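Local coordinates for major royal jelly protein 1 (Apis mellifera, PDB 5YYL) that serves as the most abundant protein of royal jelly, probably nourishing bee larvae, and binds the sterol 24-methylenecholesterol, at residues Tyr372-Tyr377 / Lys427-Leu432; Tyr42-Asp47 / Gly85-Leu90; Lys209-Ile214 / Thr230-Pro235. All blocks are in the same frame, centred on the assembly; numbering follows the deposited sequence.

Contact 1: Tyr372-Tyr377 / Lys427-Leu432. With 94R ((3beta,14beta,17alpha)-ergosta-5,24(28)-dien-3-ol), chain F.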
loop_
_atom_site.group_PDB
_atom_site.type_symbol
_atom_site.label_atom_id
_atom_site.label_comp_id
_atom_site.label_asym_id
_atom_site.label_seq_id
_atom_site.Cartn_x
_atom_site.Cartn_y
_atom_site.Cartn_z
ATOM N N TYR A 372 -8.335 1.556 -20.596
ATOM C CA TYR A 372 -7.041 0.922 -20.404
ATOM C C TYR A 372 -7.020 -0.589 -20.560
ATOM O O TYR A 372 -5.949 -1.188 -20.535
ATOM C CB TYR A 372 -6.530 1.265 -19.027
ATOM C CG TYR A 372 -6.347 2.739 -18.825
ATOM C CD1 TYR A 372 -5.305 3.407 -19.445
ATOM C CD2 TYR A 372 -7.201 3.461 -18.016
ATOM C CE1 TYR A 372 -5.117 4.763 -19.259
ATOM C CE2 TYR A 372 -7.031 4.812 -17.823
ATOM C CZ TYR A 372 -5.982 5.459 -18.449
ATOM O OH TYR A 372 -5.784 6.799 -18.260
ATOM N N ILE A 373 -8.187 -1.211 -20.724
ATOM C CA ILE A 373 -8.331 -2.657 -20.538
ATOM C C ILE A 373 -9.142 -3.298 -21.645
ATOM O O ILE A 373 -10.279 -2.892 -21.898
ATOM C CB ILE A 373 -9.023 -2.985 -19.193
ATOM C CG1 ILE A 373 -8.381 -2.152 -18.082
ATOM C CG2 ILE A 373 -8.900 -4.478 -18.884
ATOM C CD1 ILE A 373 -8.677 -2.568 -16.691
ATOM N N ASN A 374 -8.555 -4.313 -22.279
ATOM C CA ASN A 374 -9.313 -5.238 -23.110
ATOM C C ASN A 374 -9.948 -6.236 -22.180
ATOM O O ASN A 374 -9.293 -7.196 -21.783
ATOM C CB ASN A 374 -8.403 -5.947 -24.107
ATOM C CG ASN A 374 -7.915 -5.030 -25.194
ATOM O OD1 ASN A 374 -8.618 -4.110 -25.603
ATOM N ND2 ASN A 374 -6.707 -5.267 -25.665
ATOM N N ARG A 375 -11.208 -5.989 -21.817
ATOM C CA ARG A 375 -11.833 -6.677 -20.672
ATOM C C ARG A 375 -12.324 -8.091 -20.989
ATOM O O ARG A 375 -12.318 -8.943 -20.105
ATOM C CB ARG A 375 -12.979 -5.844 -20.089
ATOM C CG ARG A 375 -12.494 -4.540 -19.454
ATOM C CD ARG A 375 -13.586 -3.481 -19.160
ATOM N NE ARG A 375 -14.951 -3.942 -18.807
ATOM C CZ ARG A 375 -15.307 -4.542 -17.669
ATOM N NH1 ARG A 375 -14.388 -4.808 -16.741
ATOM N NH2 ARG A 375 -16.575 -4.892 -17.462
ATOM N N GLU A 376 -12.731 -8.337 -22.229
ATOM C CA GLU A 376 -13.416 -9.576 -22.603
ATOM C C GLU A 376 -12.446 -10.704 -22.890
ATOM O O GLU A 376 -11.455 -10.504 -23.588
ATOM C CB GLU A 376 -14.274 -9.384 -23.853
ATOM C CG GLU A 376 -15.634 -8.772 -23.584
ATOM C CD GLU A 376 -16.440 -8.593 -24.867
ATOM O OE1 GLU A 376 -17.643 -9.023 -24.849
ATOM O OE2 GLU A 376 -15.884 -8.042 -25.875
ATOM N N TYR A 377 -12.765 -11.886 -22.364
ATOM C CA TYR A 377 -12.020 -13.117 -22.627
ATOM C C TYR A 377 -12.958 -14.286 -22.858
ATOM O O TYR A 377 -14.095 -14.292 -22.377
ATOM C CB TYR A 377 -11.064 -13.443 -21.469
ATOM C CG TYR A 377 -11.700 -13.643 -20.112
ATOM C CD1 TYR A 377 -11.999 -12.563 -19.285
ATOM C CD2 TYR A 377 -11.962 -14.926 -19.628
ATOM C CE1 TYR A 377 -12.569 -12.764 -18.034
ATOM C CE2 TYR A 377 -12.525 -15.135 -18.361
ATOM C CZ TYR A 377 -12.834 -14.061 -17.578
ATOM O OH TYR A 377 -13.407 -14.266 -16.342
ATOM N N LYS A 427 -2.245 -0.447 -22.687
ATOM C CA LYS A 427 -3.457 -1.254 -22.834
ATOM C C LYS A 427 -3.183 -2.606 -22.210
ATOM O O LYS A 427 -2.167 -3.229 -22.533
ATOM C CB LYS A 427 -3.835 -1.426 -24.308
ATOM C CG LYS A 427 -5.302 -1.742 -24.552
ATOM C CD LYS A 427 -6.190 -0.549 -24.182
ATOM C CE LYS A 427 -7.289 -0.296 -25.198
ATOM N NZ LYS A 427 -8.401 -1.296 -25.120
ATOM N N ILE A 428 -4.062 -3.039 -21.303
ATOM C CA ILE A 428 -3.911 -4.330 -20.627
ATOM C C ILE A 428 -4.883 -5.377 -21.156
ATOM O O ILE A 428 -6.112 -5.204 -21.112
ATOM C CB ILE A 428 -4.106 -4.214 -19.111
ATOM C CG1 ILE A 428 -3.358 -2.985 -18.594
ATOM C CG2 ILE A 428 -3.641 -5.515 -18.444
ATOM C CD1 ILE A 428 -3.093 -2.965 -17.109
ATOM N N SER A 429 -4.323 -6.478 -21.638
ATOM C CA SER A 429 -5.128 -7.618 -22.079
ATOM C C SER A 429 -5.272 -8.646 -20.948
ATOM O O SER A 429 -4.291 -8.996 -20.297
ATOM C CB SER A 429 -4.519 -8.245 -23.320
ATOM O OG SER A 429 -4.855 -7.444 -24.428
ATOM N N ILE A 430 -6.508 -9.095 -20.725
ATOM C CA ILE A 430 -6.846 -9.982 -19.628
ATOM C C ILE A 430 -7.406 -11.312 -20.108
ATOM O O ILE A 430 -8.182 -11.360 -21.057
ATOM C CB ILE A 430 -7.938 -9.347 -18.772
ATOM C CG1 ILE A 430 -7.516 -7.966 -18.300
ATOM C CG2 ILE A 430 -8.279 -10.237 -17.584
ATOM C CD1 ILE A 430 -6.283 -7.952 -17.413
ATOM N N HIS A 431 -6.988 -12.377 -19.432
ATOM C CA HIS A 431 -7.793 -13.599 -19.307
ATOM C C HIS A 431 -7.477 -14.253 -17.948
ATOM O O HIS A 431 -6.837 -13.618 -17.107
ATOM C CB HIS A 431 -7.582 -14.531 -20.502
ATOM C CG HIS A 431 -6.171 -14.961 -20.717
ATOM N ND1 HIS A 431 -5.472 -15.705 -19.794
ATOM C CD2 HIS A 431 -5.335 -14.792 -21.773
ATOM C CE1 HIS A 431 -4.267 -15.972 -20.270
ATOM N NE2 HIS A 431 -4.153 -15.417 -21.462
ATOM N N LEU A 432 -7.955 -15.469 -17.698
ATOM C CA LEU A 432 -7.614 -16.175 -16.440
ATOM C C LEU A 432 -6.257 -16.926 -16.503
ATOM O O LEU A 432 -5.814 -17.524 -15.516
ATOM C CB LEU A 432 -8.738 -17.130 -16.022
ATOM C CG LEU A 432 -10.175 -16.605 -15.949
ATOM C CD1 LEU A 432 -11.107 -17.693 -15.457
ATOM C CD2 LEU A 432 -10.332 -15.378 -15.063
ATOM O OXT LEU A 432 -5.551 -16.961 -17.519
HETATM C C1 94R F . -8.395 -2.509 -12.728
HETATM O O1 94R F . -11.957 -2.966 -13.977
HETATM C C2 94R F . -9.924 -2.436 -12.677
HETATM C C3 94R F . -10.524 -2.968 -13.968
HETATM C C4 94R F . -10.063 -4.398 -14.235
HETATM C C5 94R F . -8.590 -4.613 -13.988
HETATM C C10 94R F . -7.897 -3.946 -12.830
HETATM C C19 94R F . -8.289 -4.716 -11.570
HETATM C C9 94R F . -6.384 -3.946 -13.079
HETATM C C11 94R F . -5.557 -3.364 -11.921
HETATM C C12 94R F . -4.032 -3.408 -12.119
HETATM C C13 94R F . -3.588 -4.838 -12.408
HETATM C C18 94R F . -3.784 -5.726 -11.175
HETATM C C17 94R F . -2.169 -5.001 -12.966
HETATM C C20 94R F . -0.984 -5.008 -12.002
HETATM C C22 94R F . 0.310 -5.021 -12.807
HETATM C C23 94R F . 1.421 -5.765 -12.087
HETATM C C24 94R F . 2.730 -5.799 -12.868
HETATM C C28 94R F . 2.853 -5.616 -14.184
HETATM C C25 94R F . 3.959 -6.116 -12.079
HETATM C C27 94R F . 5.076 -5.115 -12.395
HETATM C C26 94R F . 4.352 -7.566 -12.347
HETATM C C21 94R F . -0.972 -3.796 -11.082
HETATM C C16 94R F . -2.240 -6.309 -13.766
HETATM C C15 94R F . -3.710 -6.570 -14.066
HETATM C C14 94R F . -4.378 -5.282 -13.629
HETATM C C8 94R F . -5.878 -5.330 -13.456
HETATM C C7 94R F . -6.515 -5.792 -14.747
HETATM C C6 94R F . -7.972 -5.447 -14.830
#
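Residues 372-374 run parallel to 427-429, pairing I373 with I428 and N374 with S429, through bonds from I428 N to Y372 O (2.8 Å) and from N374 N to I428 O (2.9 Å). Strands 373-383 and 426-430 thus become neighbours in a mixed sheet of the propeller fold, and 427-430 also pairs antiparallel with a strand of a second subunit, carrying the sheet across the interface.

On the polar face, the amide of N374 uses both its ends. K427 NZ reaches OD1 at 2.9 Å, coming from above the carbonyl plane; bends in the lysine chain beyond CG fold it back over the Y372 backbone to get there. N374 ND2 gives a nearly straight bond to S429 OG (3.1 Å, 172°), with the oxygen lying in the amide plane, so the two partners fix the amide's rotation. Asparagine suits this place because it offers an acceptor and a donor side by side.

The face bearing I373, I428 and I430 is apolar. I373 CG2 rests on I430 CG1 at 3.8 Å, and the CD1 methyls of both side chains reach the same sterol: I373 CD1 lies 3.3 Å from its C3, and I430 CD1 3.4 Å from its C7. Isoleucine suits the place because its delta methyl offers the sterol rings no polar group; the sterol hydroxyl is bonded to P364 O.

Farther along, Y377 takes chi1 60°, which carries its ring to the chain terminus, where CE2 meets L432 CG at 3.7 Å. H431 ND1 bonds the terminal OXT in the plane of its ring, and its NE2 bonds D422 of the second subunit.

The backbone bonds therefore set the register, N374 with K427 and S429 reinforces it, and the other face gives the sterol an apolar surface.

Contact 2: Tyr42-Asp47 / Gly85-Leu90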
loop_
_atom_site.group_PDB
_atom_site.type_symbol
_atom_site.label_atom_id
_atom_site.label_comp_id
_atom_site.label_asym_id
_atom_site.label_seq_id
_atom_site.Cartn_x
_atom_site.Cartn_y
_atom_site.Cartn_z
ATOM N N TYR A 42 -14.240 -37.146 -8.950
ATOM C CA TYR A 42 -14.984 -36.274 -8.049
ATOM C C TYR A 42 -14.416 -36.257 -6.616
ATOM O O TYR A 42 -13.671 -37.143 -6.219
ATOM C CB TYR A 42 -16.458 -36.687 -8.043
ATOM C CG TYR A 42 -17.118 -36.654 -9.412
ATOM C CD1 TYR A 42 -18.082 -35.695 -9.725
ATOM C CD2 TYR A 42 -16.781 -37.585 -10.393
ATOM C CE1 TYR A 42 -18.680 -35.671 -10.978
ATOM C CE2 TYR A 42 -17.366 -37.557 -11.643
ATOM C CZ TYR A 42 -18.311 -36.604 -11.933
ATOM O OH TYR A 42 -18.880 -36.606 -13.176
ATOM N N ASP A 43 -14.784 -35.223 -5.862
ATOM C CA ASP A 43 -14.532 -35.126 -4.424
ATOM C C ASP A 43 -15.719 -35.759 -3.693
ATOM O O ASP A 43 -16.694 -35.099 -3.280
ATOM C CB ASP A 43 -14.321 -33.654 -4.006
ATOM C CG ASP A 43 -13.939 -33.479 -2.525
ATOM O OD1 ASP A 43 -14.783 -33.740 -1.644
ATOM O OD2 ASP A 43 -12.803 -33.007 -2.227
ATOM N N PHE A 44 -15.606 -37.072 -3.519
ATOM C CA PHE A 44 -16.558 -37.842 -2.727
ATOM C C PHE A 44 -16.408 -37.585 -1.216
ATOM O O PHE A 44 -17.372 -37.747 -0.465
ATOM C CB PHE A 44 -16.395 -39.318 -3.017
ATOM C CG PHE A 44 -16.765 -39.721 -4.421
ATOM C CD1 PHE A 44 -15.779 -39.996 -5.373
ATOM C CD2 PHE A 44 -18.098 -39.878 -4.782
ATOM C CE1 PHE A 44 -16.126 -40.391 -6.665
ATOM C CE2 PHE A 44 -18.449 -40.253 -6.075
ATOM C CZ PHE A 44 -17.468 -40.523 -7.010
ATOM N N GLY A 45 -15.215 -37.163 -0.786
ATOM C CA GLY A 45 -14.872 -36.967 0.635
ATOM C C GLY A 45 -13.459 -37.472 0.899
ATOM O O GLY A 45 -12.491 -36.701 0.967
ATOM N N SER A 46 -13.353 -38.787 1.048
ATOM C CA SER A 46 -12.063 -39.491 1.141
ATOM C C SER A 46 -12.059 -40.627 0.128
ATOM O O SER A 46 -13.091 -40.919 -0.482
ATOM N N ASP A 47 -10.898 -41.268 -0.050
ATOM C CA ASP A 47 -10.778 -42.445 -0.936
ATOM C C ASP A 47 -11.612 -43.640 -0.438
ATOM O O ASP A 47 -11.912 -44.552 -1.220
ATOM C CB ASP A 47 -9.310 -42.857 -1.127
ATOM N N GLY A 85 -22.698 -44.436 -14.529
ATOM C CA GLY A 85 -21.404 -44.202 -13.883
ATOM C C GLY A 85 -20.975 -42.738 -13.797
ATOM O O GLY A 85 -19.776 -42.417 -13.870
ATOM N N VAL A 86 -21.959 -41.857 -13.620
ATOM C CA VAL A 86 -21.743 -40.426 -13.546
ATOM C C VAL A 86 -22.432 -39.929 -12.279
ATOM O O VAL A 86 -23.638 -39.693 -12.295
ATOM C CB VAL A 86 -22.273 -39.709 -14.800
ATOM C CG1 VAL A 86 -22.168 -38.195 -14.631
ATOM C CG2 VAL A 86 -21.487 -40.165 -16.023
ATOM N N PRO A 87 -21.665 -39.781 -11.179
ATOM C CA PRO A 87 -22.232 -39.470 -9.860
ATOM C C PRO A 87 -23.030 -38.184 -9.808
ATOM O O PRO A 87 -24.140 -38.180 -9.266
ATOM C CB PRO A 87 -21.001 -39.367 -8.951
ATOM C CG PRO A 87 -19.831 -39.242 -9.852
ATOM C CD PRO A 87 -20.199 -39.946 -11.115
ATOM N N SER A 88 -22.465 -37.103 -10.353
ATOM C CA SER A 88 -23.170 -35.822 -10.434
ATOM C C SER A 88 -23.069 -35.228 -11.809
ATOM O O SER A 88 -22.083 -35.461 -12.524
ATOM C CB SER A 88 -22.629 -34.826 -9.419
ATOM O OG SER A 88 -23.317 -33.581 -9.526
ATOM N N SER A 89 -24.102 -34.460 -12.166
ATOM C CA SER A 89 -24.171 -33.819 -13.477
ATOM C C SER A 89 -23.721 -32.370 -13.406
ATOM O O SER A 89 -22.877 -31.969 -14.190
ATOM C CB SER A 89 -25.579 -33.882 -14.052
ATOM O OG SER A 89 -25.538 -33.450 -15.393
ATOM N N LEU A 90 -24.305 -31.604 -12.492
ATOM C CA LEU A 90 -23.928 -30.220 -12.279
ATOM C C LEU A 90 -22.794 -30.130 -11.251
ATOM O O LEU A 90 -22.999 -30.430 -10.072
ATOM C CB LEU A 90 -25.140 -29.408 -11.816
ATOM C CG LEU A 90 -24.929 -27.910 -11.622
ATOM C CD1 LEU A 90 -24.370 -27.259 -12.879
ATOM C CD2 LEU A 90 -26.241 -27.262 -11.227
#
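The main apolar contact sets P87 over the ring of Y42. Its CG stands 3.5 Å from the centroid of the aromatic ring and only 11° off the ring normal, a CH-pi interaction with CG over the centre of the face. P87 CD also leans toward the hydroxyl half of the ring, 3.7 Å from Y42 CE2. Proline suits this position because its pyrrolidine C-H groups are slightly polarised by the nearby amide nitrogen, and the closed ring holds CG rigidly, so that it meets the pi cloud without a flexible chain to order.

A second aromatic ring borders the same proline. F44 CZ lies 3.9 Å from P87 CG, the two side chains crossing at about a right angle, while one face of the F44 ring is approached by Y42 CB toward its rim. With its CG anti to the carbonyl carbon (chi1 -66°), F44 lies beside the proline; it also meets the rings of W110 and Y59 and packs on helix 47-56.

Both segments are loops. Residues 42-47 lead into that helix, and 85-90 join strands 75-81 and 90-94, adjacent members of a four-stranded antiparallel sheet, one blade of the beta-propeller. The contact thus seats the stretch ahead of the helix against a loop connecting two strands of a blade.

The polar groups look elsewhere for their bonds. Y42 OH is 3.5 Å from S88 O but is hydrogen-bonded to N64 OD1, whose ND2 in turn bonds G85 O, tying the tyrosine end and the loop backbone through one amide. V86 CG1 comes within 3.9 Å of the same tyrosine oxygen, an apolar neighbour of the hydroxyl. S88 OG, likewise, is bonded to N91 OD1.

Contact 3: Lys209-Ile214 / Thr230-Pro235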
loop_
_atom_site.group_PDB
_atom_site.type_symbol
_atom_site.label_atom_id
_atom_site.label_comp_id
_atom_site.label_asym_id
_atom_site.label_seq_id
_atom_site.Cartn_x
_atom_site.Cartn_y
_atom_site.Cartn_z
ATOM N N LYS A 209 -32.530 -33.049 -31.801
ATOM C CA LYS A 209 -33.108 -34.297 -32.314
ATOM C C LYS A 209 -34.495 -34.015 -32.878
ATOM O O LYS A 209 -34.774 -34.361 -34.020
ATOM C CB LYS A 209 -33.145 -35.406 -31.244
ATOM C CG LYS A 209 -32.895 -36.822 -31.775
ATOM C CD LYS A 209 -31.419 -37.053 -32.168
ATOM C CE LYS A 209 -31.113 -38.430 -32.784
ATOM N N GLY A 210 -35.337 -33.371 -32.079
ATOM C CA GLY A 210 -36.695 -33.009 -32.495
ATOM C C GLY A 210 -36.832 -31.837 -33.468
ATOM O O GLY A 210 -37.896 -31.647 -34.058
ATOM N N GLU A 211 -35.772 -31.043 -33.612
ATOM C CA GLU A 211 -35.690 -29.952 -34.593
ATOM C C GLU A 211 -36.722 -28.850 -34.338
ATOM O O GLU A 211 -37.717 -28.697 -35.069
ATOM C CB GLU A 211 -35.774 -30.490 -36.023
ATOM C CG GLU A 211 -34.732 -31.564 -36.327
ATOM C CD GLU A 211 -34.867 -32.123 -37.735
ATOM O OE1 GLU A 211 -33.809 -32.412 -38.334
ATOM O OE2 GLU A 211 -36.010 -32.282 -38.246
ATOM N N GLY A 212 -36.469 -28.095 -33.266
ATOM C CA GLY A 212 -37.352 -27.008 -32.841
ATOM C C GLY A 212 -36.659 -26.038 -31.903
ATOM O O GLY A 212 -35.579 -26.318 -31.382
ATOM N N LEU A 213 -37.309 -24.902 -31.675
ATOM C CA LEU A 213 -36.795 -23.839 -30.822
ATOM C C LEU A 213 -37.855 -23.488 -29.770
ATOM O O LEU A 213 -38.856 -22.861 -30.077
ATOM C CB LEU A 213 -36.466 -22.623 -31.699
ATOM C CG LEU A 213 -35.952 -21.342 -31.047
ATOM C CD1 LEU A 213 -34.597 -21.569 -30.391
ATOM C CD2 LEU A 213 -35.867 -20.228 -32.076
ATOM N N ILE A 214 -37.626 -23.891 -28.526
ATOM C CA ILE A 214 -38.508 -23.524 -27.421
ATOM C C ILE A 214 -38.187 -22.087 -26.977
ATOM O O ILE A 214 -37.021 -21.735 -26.841
ATOM C CB ILE A 214 -38.333 -24.479 -26.240
ATOM C CG1 ILE A 214 -38.543 -25.929 -26.701
ATOM C CG2 ILE A 214 -39.295 -24.117 -25.120
ATOM C CD1 ILE A 214 -37.911 -26.955 -25.787
ATOM N N THR A 230 -34.798 -24.144 -41.485
ATOM C CA THR A 230 -33.516 -23.733 -40.915
ATOM C C THR A 230 -33.150 -24.510 -39.645
ATOM O O THR A 230 -31.966 -24.646 -39.345
ATOM C CB THR A 230 -33.483 -22.212 -40.625
ATOM O OG1 THR A 230 -34.442 -21.873 -39.621
ATOM C CG2 THR A 230 -33.755 -21.412 -41.912
ATOM N N PHE A 231 -34.153 -25.006 -38.916
ATOM C CA PHE A 231 -33.946 -25.914 -37.762
ATOM C C PHE A 231 -33.708 -27.388 -38.137
ATOM O O PHE A 231 -33.375 -28.192 -37.252
ATOM C CB PHE A 231 -35.137 -25.875 -36.787
ATOM C CG PHE A 231 -35.482 -24.520 -36.259
ATOM C CD1 PHE A 231 -34.701 -23.387 -36.491
ATOM C CD2 PHE A 231 -36.614 -24.392 -35.487
ATOM C CE1 PHE A 231 -35.082 -22.151 -35.989
ATOM C CE2 PHE A 231 -37.001 -23.165 -34.980
ATOM C CZ PHE A 231 -36.236 -22.038 -35.230
ATOM N N ASP A 232 -33.901 -27.752 -39.401
ATOM C CA ASP A 232 -33.840 -29.157 -39.818
ATOM C C ASP A 232 -32.422 -29.556 -40.188
ATOM O O ASP A 232 -31.633 -28.720 -40.635
ATOM C CB ASP A 232 -34.767 -29.428 -41.012
ATOM C CG ASP A 232 -36.246 -29.285 -40.672
ATOM O OD1 ASP A 232 -37.031 -29.070 -41.636
ATOM O OD2 ASP A 232 -36.629 -29.405 -39.477
ATOM N N TYR A 233 -32.116 -30.846 -40.015
ATOM C CA TYR A 233 -30.800 -31.382 -40.349
ATOM C C TYR A 233 -30.678 -31.542 -41.860
ATOM O O TYR A 233 -31.673 -31.799 -42.538
ATOM C CB TYR A 233 -30.532 -32.712 -39.619
ATOM C CG TYR A 233 -30.926 -33.994 -40.331
ATOM C CD1 TYR A 233 -30.009 -34.676 -41.127
ATOM C CD2 TYR A 233 -32.198 -34.543 -40.183
ATOM C CE1 TYR A 233 -30.349 -35.855 -41.776
ATOM C CE2 TYR A 233 -32.550 -35.734 -40.822
ATOM C CZ TYR A 233 -31.615 -36.382 -41.622
ATOM O OH TYR A 233 -31.912 -37.555 -42.274
ATOM N N ASP A 234 -29.461 -31.374 -42.382
ATOM C CA ASP A 234 -29.189 -31.561 -43.793
ATOM C C ASP A 234 -28.440 -32.882 -43.957
ATOM O O ASP A 234 -27.362 -33.044 -43.381
ATOM C CB ASP A 234 -28.355 -30.396 -44.308
ATOM C CG ASP A 234 -28.268 -30.353 -45.817
ATOM O OD1 ASP A 234 -28.511 -31.393 -46.474
ATOM O OD2 ASP A 234 -27.939 -29.267 -46.349
ATOM N N PRO A 235 -28.998 -33.835 -44.738
ATOM C CA PRO A 235 -28.312 -35.128 -44.950
ATOM C C PRO A 235 -26.947 -35.014 -45.639
ATOM O O PRO A 235 -26.053 -35.832 -45.386
ATOM C CB PRO A 235 -29.296 -35.913 -45.834
ATOM C CG PRO A 235 -30.620 -35.242 -45.642
ATOM C CD PRO A 235 -30.306 -33.798 -45.422
#
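Here the end of a hairpin turn and the start of the strand after it, through E211, G212 and L213, meet the loop residues F231 to Y233: a mixed contact, apolar at one end and polar at the other, at the start of strand 212-217 in a propeller blade. The turn joins strands 201-207 and 212-217, and E211 with G212, both facing D207, form a G1 beta bulge. E211 has a positive phi (64°), and its side chain points at the loop between strands 225-226 and 239-242.

F231 supplies the apolar end. Its ring packs against the start of strand 212-217, with CE2 3.4 Å from L213 CB and CZ 3.7 Å from L213 CD2, while CD2 lies 3.8 Å from G212 CA. Y267 and Y295, both of the neighbouring blade, meet the same phenylalanine with ring planes steeply inclined, and L226 and I253 also touch it. A large flat apolar residue is well suited to this junction of two blades.

At the polar end E211 extends from CG onward, which carries its carboxylate past F231 O to the backbone of Y233. Y233 N donates to OE1 at 2.9 Å (158°), approaching from above the carboxylate plane. The same OE1 sits at the edge of the tyrosine ring, in its plane, 3.2 Å from CD2, where the ring hydrogens carry a slight positive charge.

The other oxygen has a less favourable neighbour: E211 OE2 lies 3.2 Å from D232 OD2, two acceptors with no bond between them and carboxylate planes 30° apart. What joins the two segments on this side is therefore the E211 carboxylate accepting the Y233 N-H, a side-chain-to-backbone bond that ties the bulge to the loop.

The three contacts lie in separate regions of one propeller, with nearest atoms about 17 Å apart between contacts 1 and 2 and between 2 and 3, and about 22 Å between 1 and 3. None shares a strand or helix with another. Contact 1 alone pairs strands, and it is also the one that reaches a ligand and other chains; its bonds are backbone and amide. Contact 2 is buried, whereas contacts 1 and 3 are partly buried; it joins two loops by aromatic and proline packing, with its polar ends satisfied elsewhere. Contact 3 bridges blades with a buried phenylalanine and two partly exposed acidic side chains. No other protein chain touches contacts 2 or 3.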